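Local coordinates for protein DnaJ homolog subfamily C member 10 (PDB 3APQ) that acts as an endoplasmic reticulum disulfide reductase in protein folding and degradation, the fragment here joining its J domain to its first thioredoxin domain, at residues N120-G125 against A151-D156. Residues are numbered along the deposited sequence; the frame is centred on the assembly and turned at random.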
loop_
_atom_site.group_PDB
_atom_site.type_symbol
_atom_site.label_atom_id
_atom_site.label_comp_id
_atom_site.label_asym_id
_atom_site.label_seq_id
_atom_site.Cartn_x
_atom_site.Cartn_y
_atom_site.Cartn_z
ATOM N N ASN A 120 9.999 -1.283 2.316
ATOM C CA ASN A 120 10.157 -1.239 0.879
ATOM C C ASN A 120 9.244 -0.142 0.367
ATOM O O ASN A 120 7.999 -0.294 0.432
ATOM C CB ASN A 120 9.726 -2.585 0.296
ATOM C CG ASN A 120 9.693 -2.600 -1.217
ATOM O OD1 ASN A 120 10.045 -1.618 -1.872
ATOM N ND2 ASN A 120 9.327 -3.744 -1.780
ATOM N N PHE A 121 9.858 0.944 -0.111
ATOM C CA PHE A 121 9.154 2.066 -0.752
ATOM C C PHE A 121 9.099 1.765 -2.241
ATOM O O PHE A 121 10.139 1.697 -2.922
ATOM C CB PHE A 121 9.871 3.412 -0.544
ATOM C CG PHE A 121 9.835 3.909 0.876
ATOM C CD1 PHE A 121 8.884 4.826 1.274
ATOM C CD2 PHE A 121 10.801 3.486 1.788
ATOM C CE1 PHE A 121 8.858 5.282 2.596
ATOM C CE2 PHE A 121 10.771 3.924 3.122
ATOM C CZ PHE A 121 9.801 4.830 3.509
ATOM N N TYR A 122 7.903 1.553 -2.741
ATOM C CA TYR A 122 7.729 1.164 -4.158
ATOM C C TYR A 122 6.747 2.108 -4.853
ATOM O O TYR A 122 6.176 3.005 -4.232
ATOM C CB TYR A 122 7.298 -0.335 -4.209
ATOM C CG TYR A 122 5.918 -0.606 -3.621
ATOM C CD1 TYR A 122 4.817 -0.599 -4.458
ATOM C CD2 TYR A 122 5.702 -0.858 -2.257
ATOM C CE1 TYR A 122 3.533 -0.792 -3.995
ATOM C CE2 TYR A 122 4.332 -1.072 -1.765
ATOM C CZ TYR A 122 3.288 -1.050 -2.665
ATOM O OH TYR A 122 1.935 -1.273 -2.350
ATOM N N SER A 123 6.562 1.948 -6.167
ATOM C CA SER A 123 5.644 2.792 -6.898
ATOM C C SER A 123 4.965 1.907 -7.949
ATOM O O SER A 123 5.578 0.944 -8.416
ATOM C CB SER A 123 6.389 3.968 -7.532
ATOM O OG SER A 123 5.551 4.751 -8.356
ATOM N N PRO A 124 3.691 2.213 -8.287
ATOM C CA PRO A 124 3.018 1.434 -9.325
ATOM C C PRO A 124 3.767 1.624 -10.683
ATOM O O PRO A 124 4.427 2.647 -10.892
ATOM C CB PRO A 124 1.599 2.066 -9.379
ATOM C CG PRO A 124 1.731 3.419 -8.748
ATOM C CD PRO A 124 2.759 3.159 -7.640
ATOM N N GLY A 125 3.696 0.653 -11.578
ATOM C CA GLY A 125 4.326 0.817 -12.883
ATOM C C GLY A 125 5.851 0.689 -12.837
ATOM O O GLY A 125 6.550 1.243 -13.693
ATOM N N ALA A 151 5.896 -1.998 3.781
ATOM C CA ALA A 151 5.891 -1.579 2.394
ATOM C C ALA A 151 5.155 -0.270 2.357
ATOM O O ALA A 151 4.176 -0.084 3.106
ATOM C CB ALA A 151 5.163 -2.643 1.524
ATOM N N VAL A 152 5.630 0.663 1.534
ATOM C CA VAL A 152 4.933 1.940 1.327
ATOM C C VAL A 152 4.688 2.140 -0.176
ATOM O O VAL A 152 5.618 2.092 -0.981
ATOM C CB VAL A 152 5.698 3.137 1.892
ATOM C CG1 VAL A 152 5.090 4.447 1.373
ATOM C CG2 VAL A 152 5.691 3.167 3.426
ATOM N N ASN A 153 3.426 2.362 -0.545
ATOM C CA ASN A 153 3.070 2.632 -1.919
ATOM C C ASN A 153 3.181 4.138 -2.126
ATOM O O ASN A 153 2.258 4.929 -1.779
ATOM C CB ASN A 153 1.640 2.153 -2.208
ATOM C CG ASN A 153 1.194 2.448 -3.639
ATOM O OD1 ASN A 153 1.948 2.991 -4.447
ATOM N ND2 ASN A 153 -0.061 2.104 -3.947
ATOM N N CYS A 154 4.298 4.529 -2.721
ATOM C CA CYS A 154 4.511 5.929 -3.077
ATOM C C CYS A 154 3.533 6.462 -4.100
ATOM O O CYS A 154 3.369 7.679 -4.167
ATOM C CB CYS A 154 5.934 6.207 -3.540
ATOM S SG CYS A 154 7.127 5.745 -2.283
ATOM N N GLY A 155 2.883 5.598 -4.874
ATOM C CA GLY A 155 1.803 6.087 -5.766
ATOM C C GLY A 155 0.668 6.713 -5.019
ATOM O O GLY A 155 0.060 7.711 -5.468
ATOM N N ASP A 156 0.368 6.169 -3.858
ATOM C CA ASP A 156 -0.688 6.716 -3.015
ATOM C C ASP A 156 -0.296 7.886 -2.100
ATOM O O ASP A 156 -1.180 8.589 -1.614
ATOM C CB ASP A 156 -1.329 5.594 -2.204
ATOM C CG ASP A 156 -2.357 4.782 -3.021
ATOM O OD1 ASP A 156 -2.671 5.119 -4.191
ATOM O OD2 ASP A 156 -2.847 3.794 -2.471
#
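The two parallel strands of a beta-alpha-beta unit meet in the thioredoxin domain, where Tyr122 reaches over Asn153 and Phe121 lies beside Val152 at the ends of strands 117-122 and 148-153. Three backbone bonds set the pairing: Val152 N gives its hydrogen to Asn120 O, Tyr122 N to Val152 O at 2.9 Å, and Cys154 N to Tyr122 O at 2.9 Å, the last continuing the pairing just past the second strand. The Tyr122 ring leans across the neighbouring strand because its CG sits between the backbone N and the carbonyl carbon (chi1 67°). One ring face thereby lies against Asn153 CA in a CH-pi contact, 4.0 Å from CA to ring centroid, while Tyr122 OH extends to 3.4 Å from Asn153 CB. Ala151 CB meets the ring at its edge, and the Asn153 amide plane is turned only 16° from that of the ring. The amide oxygen, Asn153 OD1, accepts a weak bond from Gly155 N and also touches Pro124 CD at 3.3 Å, so the segments following both strands, at Pro124 and Gly155, are brought into the contact. Phe121 and Val152 point the same way from the sheet, with Phe121 CD1 3.7 Å from Val152 CB; on this face helix 158-163 packs against both side chains. Cys154 SG, disulfide-bonded to Cys161, lies at the edge of the Phe121 ring, 5.4 Å from its centroid. On the opposite side of the sheet, with Asn153, Tyr122 touches Cys129 of the redox-active CXXC pair, placing this strand end beside the active site. Adjacent parallel strands linked through a helix (127-142), with the CXXC cysteines at its start, are typical of redox-active thioredoxin domains.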